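Peptide ABC transporter, peptide-binding protein (PDB 2D5W) binds oligopeptides, among them a pentapeptide, and probably delivers them to an ABC transporter for uptake. Local coordinates at residues V56-R70 against R80-K92. Residues are numbered along the deposited sequence; the frame is centred on the assembly and turned at random.
Sequences VLATEVPTLENGRLR and RLEMDITIRPDAK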
ATOM      1  N   VAL A  56     -10.847   4.695 -18.662  1.00 10.11           N
ATOM      2  CA  VAL A  56     -11.589   3.500 -18.295  1.00 10.25           C
ATOM      3  C   VAL A  56     -13.050   3.942 -18.200  1.00  9.76           C
ATOM      4  O   VAL A  56     -13.756   3.895 -19.208  1.00 11.16           O
ATOM      5  CB  VAL A  56     -11.074   2.868 -16.976  1.00 10.26           C
ATOM      6  CG1 VAL A  56     -11.898   1.626 -16.635  1.00 11.27           C
ATOM      7  CG2 VAL A  56      -9.602   2.480 -17.138  1.00 12.28           C
ATOM      8  N   LEU A  57     -13.515   4.403 -17.043  1.00 10.04           N
ATOM      9  CA  LEU A  57     -14.905   4.843 -16.968  1.00 10.05           C
ATOM     10  C   LEU A  57     -15.110   6.281 -17.447  1.00 10.08           C
ATOM     11  O   LEU A  57     -16.249   6.730 -17.587  1.00 11.44           O
ATOM     12  CB  LEU A  57     -15.467   4.655 -15.556  1.00 11.75           C
ATOM     13  CG  LEU A  57     -15.589   3.187 -15.126  1.00 13.01           C
ATOM     14  CD1 LEU A  57     -16.327   3.101 -13.801  1.00 14.46           C
ATOM     15  CD2 LEU A  57     -16.326   2.388 -16.194  1.00 14.16           C
ATOM     16  N   ALA A  58     -14.014   6.998 -17.689  1.00 10.43           N
ATOM     17  CA  ALA A  58     -14.082   8.363 -18.213  1.00 10.48           C
ATOM     18  C   ALA A  58     -13.912   8.255 -19.731  1.00 10.68           C
ATOM     19  O   ALA A  58     -13.378   7.265 -20.230  1.00 11.18           O
ATOM     20  CB  ALA A  58     -12.975   9.221 -17.617  1.00 12.50           C
ATOM     21  N   THR A  59     -14.356   9.273 -20.463  1.00 11.32           N
ATOM     22  CA  THR A  59     -14.276   9.256 -21.923  1.00 11.37           C
ATOM     23  C   THR A  59     -12.881   9.443 -22.504  1.00 12.43           C
ATOM     24  O   THR A  59     -12.575   8.911 -23.572  1.00 13.41           O
ATOM     25  CB  THR A  59     -15.165  10.341 -22.538  1.00 11.84           C
ATOM     26  OG1 THR A  59     -14.731  11.622 -22.069  1.00 12.55           O
ATOM     27  CG2 THR A  59     -16.624  10.123 -22.155  1.00 12.99           C
ATOM     28  N   GLU A  60     -12.043  10.211 -21.819  1.00 12.22           N
ATOM     29  CA  GLU A  60     -10.698  10.453 -22.314  1.00 13.12           C
ATOM     30  C   GLU A  60      -9.801  11.061 -21.251  1.00 12.12           C
ATOM     31  O   GLU A  60     -10.270  11.688 -20.300  1.00 12.01           O
ATOM     32  CB  GLU A  60     -10.740  11.371 -23.542  1.00 18.37           C
ATOM     33  CG  GLU A  60     -11.316  12.749 -23.283  1.00 20.91           C
ATOM     34  CD  GLU A  60     -11.279  13.638 -24.517  1.00 23.52           C
ATOM     35  OE1 GLU A  60     -11.749  14.790 -24.434  1.00 23.50           O
ATOM     36  OE2 GLU A  60     -10.781  13.186 -25.569  1.00 26.01           O
ATOM     37  N   VAL A  61      -8.501  10.861 -21.419  1.00 11.01           N
ATOM     38  CA  VAL A  61      -7.522  11.393 -20.486  1.00 11.55           C
ATOM     39  C   VAL A  61      -7.400  12.901 -20.681  1.00 11.40           C
ATOM     40  O   VAL A  61      -7.208  13.377 -21.800  1.00 12.66           O
ATOM     41  CB  VAL A  61      -6.140  10.746 -20.713  1.00 11.58           C
ATOM     42  CG1 VAL A  61      -5.114  11.363 -19.783  1.00 13.50           C
ATOM     43  CG2 VAL A  61      -6.228   9.244 -20.481  1.00 14.03           C
ATOM     44  N   PRO A  62      -7.534  13.675 -19.596  1.00 12.12           N
ATOM     45  CA  PRO A  62      -7.423  15.132 -19.706  1.00 11.91           C
ATOM     46  C   PRO A  62      -5.987  15.568 -19.970  1.00 12.69           C
ATOM     47  O   PRO A  62      -5.051  15.043 -19.369  1.00 13.62           O
ATOM     48  CB  PRO A  62      -7.933  15.618 -18.354  1.00 12.33           C
ATOM     49  CG  PRO A  62      -7.543  14.503 -17.425  1.00 15.22           C
ATOM     50  CD  PRO A  62      -7.903  13.272 -18.229  1.00 12.42           C
ATOM     51  N   THR A  63      -5.811  16.519 -20.882  1.00 13.03           N
ATOM     52  CA  THR A  63      -4.483  17.026 -21.208  1.00 13.96           C
ATOM     53  C   THR A  63      -4.584  18.508 -21.525  1.00 13.69           C
ATOM     54  O   THR A  63      -5.682  19.052 -21.647  1.00 13.48           O
ATOM     55  CB  THR A  63      -3.887  16.335 -22.445  1.00 14.71           C
ATOM     56  OG1 THR A  63      -4.629  16.723 -23.609  1.00 15.84           O
ATOM     57  CG2 THR A  63      -3.933  14.820 -22.294  1.00 15.22           C
ATOM     58  N   LEU A  64      -3.439  19.165 -21.650  1.00 14.28           N
ATOM     59  CA  LEU A  64      -3.432  20.578 -21.991  1.00 15.78           C
ATOM     60  C   LEU A  64      -3.897  20.682 -23.438  1.00 16.75           C
ATOM     61  O   LEU A  64      -4.624  21.605 -23.808  1.00 17.39           O
ATOM     62  CB  LEU A  64      -2.023  21.158 -21.858  1.00 16.83           C
ATOM     63  CG  LEU A  64      -1.472  21.333 -20.443  1.00 17.54           C
ATOM     64  CD1 LEU A  64       0.003  21.706 -20.515  1.00 18.56           C
ATOM     65  CD2 LEU A  64      -2.263  22.410 -19.714  1.00 17.93           C
ATOM     66  N   GLU A  65      -3.487  19.704 -24.241  1.00 17.61           N
ATOM     67  CA  GLU A  65      -3.819  19.651 -25.661  1.00 19.77           C
ATOM     68  C   GLU A  65      -5.313  19.619 -25.964  1.00 18.62           C
ATOM     69  O   GLU A  65      -5.752  20.214 -26.949  1.00 20.07           O
ATOM     70  CB  GLU A  65      -3.147  18.440 -26.319  1.00 22.43           C
ATOM     71  CG  GLU A  65      -1.659  18.310 -26.028  1.00 27.31           C
ATOM     72  CD  GLU A  65      -1.386  17.697 -24.669  1.00 28.38           C
ATOM     73  OE1 GLU A  65      -1.735  16.513 -24.475  1.00 31.77           O
ATOM     74  OE2 GLU A  65      -0.828  18.392 -23.795  1.00 29.77           O
ATOM     75  N   ASN A  66      -6.096  18.915 -25.148  1.00 17.00           N
ATOM     76  CA  ASN A  66      -7.536  18.862 -25.382  1.00 16.75           C
ATOM     77  C   ASN A  66      -8.309  19.823 -24.481  1.00 15.70           C
ATOM     78  O   ASN A  66      -9.539  19.772 -24.413  1.00 19.44           O
ATOM     79  CB  ASN A  66      -8.086  17.429 -25.238  1.00 16.09           C
ATOM     80  CG  ASN A  66      -7.811  16.807 -23.877  1.00 12.89           C
ATOM     81  OD1 ASN A  66      -7.786  17.488 -22.854  1.00 13.07           O
ATOM     82  ND2 ASN A  66      -7.631  15.490 -23.863  1.00 14.90           N
ATOM     83  N   GLY A  67      -7.579  20.700 -23.800  1.00 16.90           N
ATOM     84  CA  GLY A  67      -8.199  21.691 -22.937  1.00 16.91           C
ATOM     85  C   GLY A  67      -8.843  21.199 -21.655  1.00 16.65           C
ATOM     86  O   GLY A  67      -9.514  21.970 -20.970  1.00 18.18           O
ATOM     87  N   ARG A  68      -8.656  19.926 -21.321  1.00 13.77           N
ATOM     88  CA  ARG A  68      -9.244  19.389 -20.098  1.00 12.99           C
ATOM     89  C   ARG A  68      -8.384  19.675 -18.871  1.00 12.97           C
ATOM     90  O   ARG A  68      -8.825  19.488 -17.738  1.00 13.22           O
ATOM     91  CB  ARG A  68      -9.505  17.888 -20.240  1.00 13.68           C
ATOM     92  CG  ARG A  68     -10.723  17.553 -21.091  1.00 14.84           C
ATOM     93  CD  ARG A  68     -10.860  16.049 -21.263  1.00 15.09           C
ATOM     94  NE  ARG A  68     -12.083  15.672 -21.969  1.00 14.82           N
ATOM     95  CZ  ARG A  68     -13.291  15.613 -21.416  1.00 14.00           C
ATOM     96  NH1 ARG A  68     -14.336  15.260 -22.154  1.00 15.71           N
ATOM     97  NH2 ARG A  68     -13.460  15.890 -20.129  1.00 13.08           N
ATOM     98  N   LEU A  69      -7.149  20.113 -19.099  1.00 12.20           N
ATOM     99  CA  LEU A  69      -6.261  20.480 -18.002  1.00 13.39           C
ATOM    100  C   LEU A  69      -5.987  21.974 -18.096  1.00 13.10           C
ATOM    101  O   LEU A  69      -5.715  22.496 -19.181  1.00 13.60           O
ATOM    102  CB  LEU A  69      -4.925  19.737 -18.076  1.00 14.46           C
ATOM    103  CG  LEU A  69      -4.863  18.235 -17.793  1.00 15.15           C
ATOM    104  CD1 LEU A  69      -3.406  17.800 -17.836  1.00 15.49           C
ATOM    105  CD2 LEU A  69      -5.469  17.919 -16.429  1.00 14.56           C
ATOM    106  N   ARG A  70      -6.074  22.659 -16.962  1.00 13.02           N
ATOM    107  CA  ARG A  70      -5.806  24.091 -16.908  1.00 13.83           C
ATOM    108  C   ARG A  70      -4.934  24.392 -15.701  1.00 14.79           C
ATOM    109  O   ARG A  70      -5.300  24.087 -14.565  1.00 15.75           O
ATOM    110  CB  ARG A  70      -7.108  24.890 -16.808  1.00 14.37           C
ATOM    111  CG  ARG A  70      -7.944  24.899 -18.078  1.00 13.96           C
ATOM    112  CD  ARG A  70      -9.229  25.684 -17.869  1.00 15.36           C
ATOM    113  NE  ARG A  70     -10.070  25.069 -16.845  1.00 14.27           N
ATOM    114  CZ  ARG A  70     -10.744  23.935 -17.010  1.00 13.72           C
ATOM    115  NH1 ARG A  70     -11.477  23.451 -16.017  1.00 15.64           N
ATOM    116  NH2 ARG A  70     -10.698  23.293 -18.169  1.00 15.43           N
ATOM    117  N   ARG A  80      -2.539  26.277  -9.531  1.00 12.90           N
ATOM    118  CA  ARG A  80      -3.873  25.736  -9.346  1.00 12.95           C
ATOM    119  C   ARG A  80      -4.049  24.856 -10.575  1.00 13.00           C
ATOM    120  O   ARG A  80      -3.800  25.297 -11.698  1.00 13.50           O
ATOM    121  CB  ARG A  80      -4.920  26.849  -9.368  1.00 14.30           C
ATOM    122  CG  ARG A  80      -6.368  26.368  -9.340  1.00 17.30           C
ATOM    123  CD  ARG A  80      -7.303  27.500  -9.756  1.00 20.06           C
ATOM    124  NE  ARG A  80      -8.714  27.121  -9.756  1.00 23.06           N
ATOM    125  CZ  ARG A  80      -9.477  27.060  -8.669  1.00 23.58           C
ATOM    126  NH1 ARG A  80      -8.971  27.356  -7.480  1.00 25.51           N
ATOM    127  NH2 ARG A  80     -10.753  26.711  -8.774  1.00 25.93           N
ATOM    128  N   LEU A  81      -4.435  23.606 -10.362  1.00 12.41           N
ATOM    129  CA  LEU A  81      -4.658  22.696 -11.473  1.00 11.13           C
ATOM    130  C   LEU A  81      -6.124  22.300 -11.507  1.00 11.05           C
ATOM    131  O   LEU A  81      -6.693  21.922 -10.480  1.00 11.05           O
ATOM    132  CB  LEU A  81      -3.816  21.424 -11.331  1.00 12.87           C
ATOM    133  CG  LEU A  81      -4.207  20.305 -12.307  1.00 13.77           C
ATOM    134  CD1 LEU A  81      -3.858  20.712 -13.734  1.00 16.20           C
ATOM    135  CD2 LEU A  81      -3.495  19.017 -11.929  1.00 15.14           C
ATOM    136  N   GLU A  82      -6.733  22.412 -12.683  1.00 11.99           N
ATOM    137  CA  GLU A  82      -8.122  22.004 -12.868  1.00 11.96           C
ATOM    138  C   GLU A  82      -8.096  20.878 -13.888  1.00 11.55           C
ATOM    139  O   GLU A  82      -7.416  20.964 -14.913  1.00 11.69           O
ATOM    140  CB  GLU A  82      -8.991  23.166 -13.362  1.00 13.65           C
ATOM    141  CG  GLU A  82      -9.199  24.247 -12.310  1.00 17.24           C
ATOM    142  CD  GLU A  82     -10.351  25.181 -12.631  1.00 20.67           C
ATOM    143  OE1 GLU A  82     -10.616  26.090 -11.815  1.00 23.11           O
ATOM    144  OE2 GLU A  82     -10.993  25.009 -13.690  1.00 20.91           O
ATOM    145  N   MET A  83      -8.834  19.815 -13.590  1.00 12.07           N
ATOM    146  CA  MET A  83      -8.884  18.641 -14.445  1.00 11.55           C
ATOM    147  C   MET A  83     -10.327  18.249 -14.760  1.00 10.91           C
ATOM    148  O   MET A  83     -11.058  17.803 -13.874  1.00 10.85           O
ATOM    149  CB  MET A  83      -8.176  17.494 -13.731  1.00 13.07           C
ATOM    150  CG  MET A  83      -8.239  16.164 -14.436  1.00 13.80           C
ATOM    151  SD  MET A  83      -7.593  14.877 -13.367  1.00 18.37           S
ATOM    152  CE  MET A  83      -5.913  15.265 -13.486  1.00 14.95           C
ATOM    153  N   ASP A  84     -10.725  18.409 -16.019  1.00 10.65           N
ATOM    154  CA  ASP A  84     -12.085  18.088 -16.456  1.00 10.81           C
ATOM    155  C   ASP A  84     -12.237  16.624 -16.839  1.00 11.75           C
ATOM    156  O   ASP A  84     -11.555  16.133 -17.740  1.00 13.02           O
ATOM    157  CB  ASP A  84     -12.481  18.928 -17.672  1.00 12.46           C
ATOM    158  CG  ASP A  84     -12.532  20.413 -17.381  1.00 13.48           C
ATOM    159  OD1 ASP A  84     -12.553  21.189 -18.361  1.00 15.80           O
ATOM    160  OD2 ASP A  84     -12.563  20.809 -16.198  1.00 13.45           O
ATOM    161  N   ILE A  85     -13.157  15.943 -16.168  1.00 10.59           N
ATOM    162  CA  ILE A  85     -13.425  14.538 -16.435  1.00 10.75           C
ATOM    163  C   ILE A  85     -14.874  14.360 -16.864  1.00 10.05           C
ATOM    164  O   ILE A  85     -15.777  14.957 -16.279  1.00 10.99           O
ATOM    165  CB  ILE A  85     -13.171  13.682 -15.176  1.00 11.04           C
ATOM    166  CG1 ILE A  85     -11.700  13.798 -14.773  1.00 14.34           C
ATOM    167  CG2 ILE A  85     -13.570  12.228 -15.433  1.00 12.24           C
ATOM    168  CD1 ILE A  85     -11.334  13.042 -13.517  1.00 17.62           C
ATOM    169  N   THR A  86     -15.082  13.554 -17.901  1.00  9.99           N
ATOM    170  CA  THR A  86     -16.423  13.261 -18.388  1.00 10.63           C
ATOM    171  C   THR A  86     -16.662  11.769 -18.180  1.00  9.85           C
ATOM    172  O   THR A  86     -15.919  10.936 -18.698  1.00  9.99           O
ATOM    173  CB  THR A  86     -16.575  13.583 -19.892  1.00 11.72           C
ATOM    174  OG1 THR A  86     -16.294  14.969 -20.121  1.00 12.40           O
ATOM    175  CG2 THR A  86     -17.992  13.282 -20.360  1.00 12.89           C
ATOM    176  N   ILE A  87     -17.689  11.436 -17.408  1.00  9.09           N
ATOM    177  CA  ILE A  87     -18.023  10.040 -17.147  1.00  9.87           C
ATOM    178  C   ILE A  87     -18.716   9.467 -18.382  1.00 10.03           C
ATOM    179  O   ILE A  87     -19.603  10.105 -18.945  1.00 10.31           O
ATOM    180  CB  ILE A  87     -18.979   9.916 -15.936  1.00  9.34           C
ATOM    181  CG1 ILE A  87     -18.340  10.548 -14.694  1.00 10.71           C
ATOM    182  CG2 ILE A  87     -19.317   8.447 -15.686  1.00 10.27           C
ATOM    183  CD1 ILE A  87     -19.255  10.588 -13.482  1.00 11.13           C
ATOM    184  N   ARG A  88     -18.308   8.275 -18.817  1.00 10.14           N
ATOM    185  CA  ARG A  88     -18.929   7.642 -19.980  1.00 10.76           C
ATOM    186  C   ARG A  88     -20.429   7.495 -19.757  1.00 11.86           C
ATOM    187  O   ARG A  88     -20.878   7.244 -18.642  1.00 11.19           O
ATOM    188  CB  ARG A  88     -18.339   6.251 -20.224  1.00 11.99           C
ATOM    189  CG  ARG A  88     -16.927   6.235 -20.772  1.00 13.66           C
ATOM    190  CD  ARG A  88     -16.432   4.806 -20.954  1.00 14.34           C
ATOM    191  NE  ARG A  88     -17.328   4.022 -21.803  1.00 13.63           N
ATOM    192  CZ  ARG A  88     -16.931   3.309 -22.853  1.00 15.91           C
ATOM    193  NH1 ARG A  88     -17.818   2.629 -23.566  1.00 17.23           N
ATOM    194  NH2 ARG A  88     -15.650   3.285 -23.196  1.00 18.62           N
ATOM    195  N   PRO A  89     -21.225   7.633 -20.826  1.00 11.37           N
ATOM    196  CA  PRO A  89     -22.680   7.508 -20.709  1.00 12.18           C
ATOM    197  C   PRO A  89     -23.133   6.117 -20.282  1.00 12.02           C
ATOM    198  O   PRO A  89     -24.229   5.950 -19.749  1.00 13.51           O
ATOM    199  CB  PRO A  89     -23.166   7.869 -22.111  1.00 12.86           C
ATOM    200  CG  PRO A  89     -22.040   7.410 -22.988  1.00 13.65           C
ATOM    201  CD  PRO A  89     -20.826   7.888 -22.221  1.00 12.46           C
ATOM    202  N   ASP A  90     -22.283   5.122 -20.520  1.00 11.42           N
ATOM    203  CA  ASP A  90     -22.604   3.741 -20.176  1.00 12.47           C
ATOM    204  C   ASP A  90     -21.930   3.214 -18.907  1.00 11.67           C
ATOM    205  O   ASP A  90     -21.931   2.009 -18.657  1.00 12.75           O
ATOM    206  CB  ASP A  90     -22.286   2.817 -21.359  1.00 12.67           C
ATOM    207  CG  ASP A  90     -20.907   3.056 -21.938  1.00 13.37           C
ATOM    208  OD1 ASP A  90     -20.084   3.730 -21.282  1.00 13.20           O
ATOM    209  OD2 ASP A  90     -20.639   2.558 -23.052  1.00 15.44           O
ATOM    210  N   ALA A  91     -21.356   4.105 -18.104  1.00 11.16           N
ATOM    211  CA  ALA A  91     -20.723   3.684 -16.854  1.00 10.92           C
ATOM    212  C   ALA A  91     -21.867   3.349 -15.903  1.00 11.17           C
ATOM    213  O   ALA A  91     -22.697   4.206 -15.603  1.00 11.33           O
ATOM    214  CB  ALA A  91     -19.875   4.809 -16.286  1.00 11.45           C
ATOM    215  N   LYS A  92     -21.910   2.108 -15.430  1.00 11.91           N
ATOM    216  CA  LYS A  92     -22.990   1.681 -14.548  1.00 11.36           C
ATOM    217  C   LYS A  92     -22.581   0.776 -13.398  1.00 10.65           C
ATOM    218  O   LYS A  92     -21.633  -0.005 -13.503  1.00 11.39           O
ATOM    219  CB  LYS A  92     -24.069   0.945 -15.355  1.00 14.02           C
ATOM    220  CG  LYS A  92     -24.738   1.774 -16.435  1.00 16.67           C
ATOM    221  CD  LYS A  92     -25.871   1.003 -17.102  1.00 20.41           C
ATOM    222  CE  LYS A  92     -26.435   1.780 -18.280  1.00 24.77           C
ATOM    223  NZ  LYS A  92     -26.816   3.166 -17.898  1.00 25.83           N
TER
HETATM  224  O   HOH W   1     -13.193   4.237 -21.890  1.00 18.46           O
HETATM  225  O   HOH W   2     -13.031  12.441 -19.775  1.00 12.20           O
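Pro62 and Met83 make the tight side of this contact: the ring carbon CG of Pro62 presses on Met83 CG at 3.5 Å, closer than usual for two carbons. Leu69 lies alongside Met83 and points the same way, its CD2 3.8 Å from Met83 CG. These two share a face of the beta hairpin of strands 69-75 and 78-86, at the edge of a four-stranded antiparallel sheet; from the preceding loop Pro62 packs on Met83 and Ala58 CB on Ile85 CG2. Ala58 and Ile87 form a separate single bridge, flanked by hydrogen bonds from Thr59 N to Thr86 O and from Arg88 N to Leu57 O (2.9 Å). The hairpin's other face is polar and partly exposed. A bend at chi3 (-63°) brings the Arg70 guanidinium edge-on to two carboxylates in salt bridges, NH1 reaching the anti lone pair of Glu82 OE2 at 2.8 Å and also Asp84 OD2, NH2 meeting Asp84 OD1 at 2.8 Å. Arg130 makes a second salt bridge to Glu82, Thr138 a hydrogen bond to Asp84. Arg68 grips Thr86 OG1, also bonded to Asn136, end-on with NH1 (2.8 Å) and NH2; NH2 also donates to Asp84 O (3.1 Å) from above the carbonyl plane, and NE pairs with Glu60 OE1. A leucine in place of Arg68 would probably cost Thr86 OG1 and Asp84 O these donors and Glu60 its charged mate. Looser is the Arg88 guanidinium, which meets Val56 O through water 1 and grips Asp90 side-on.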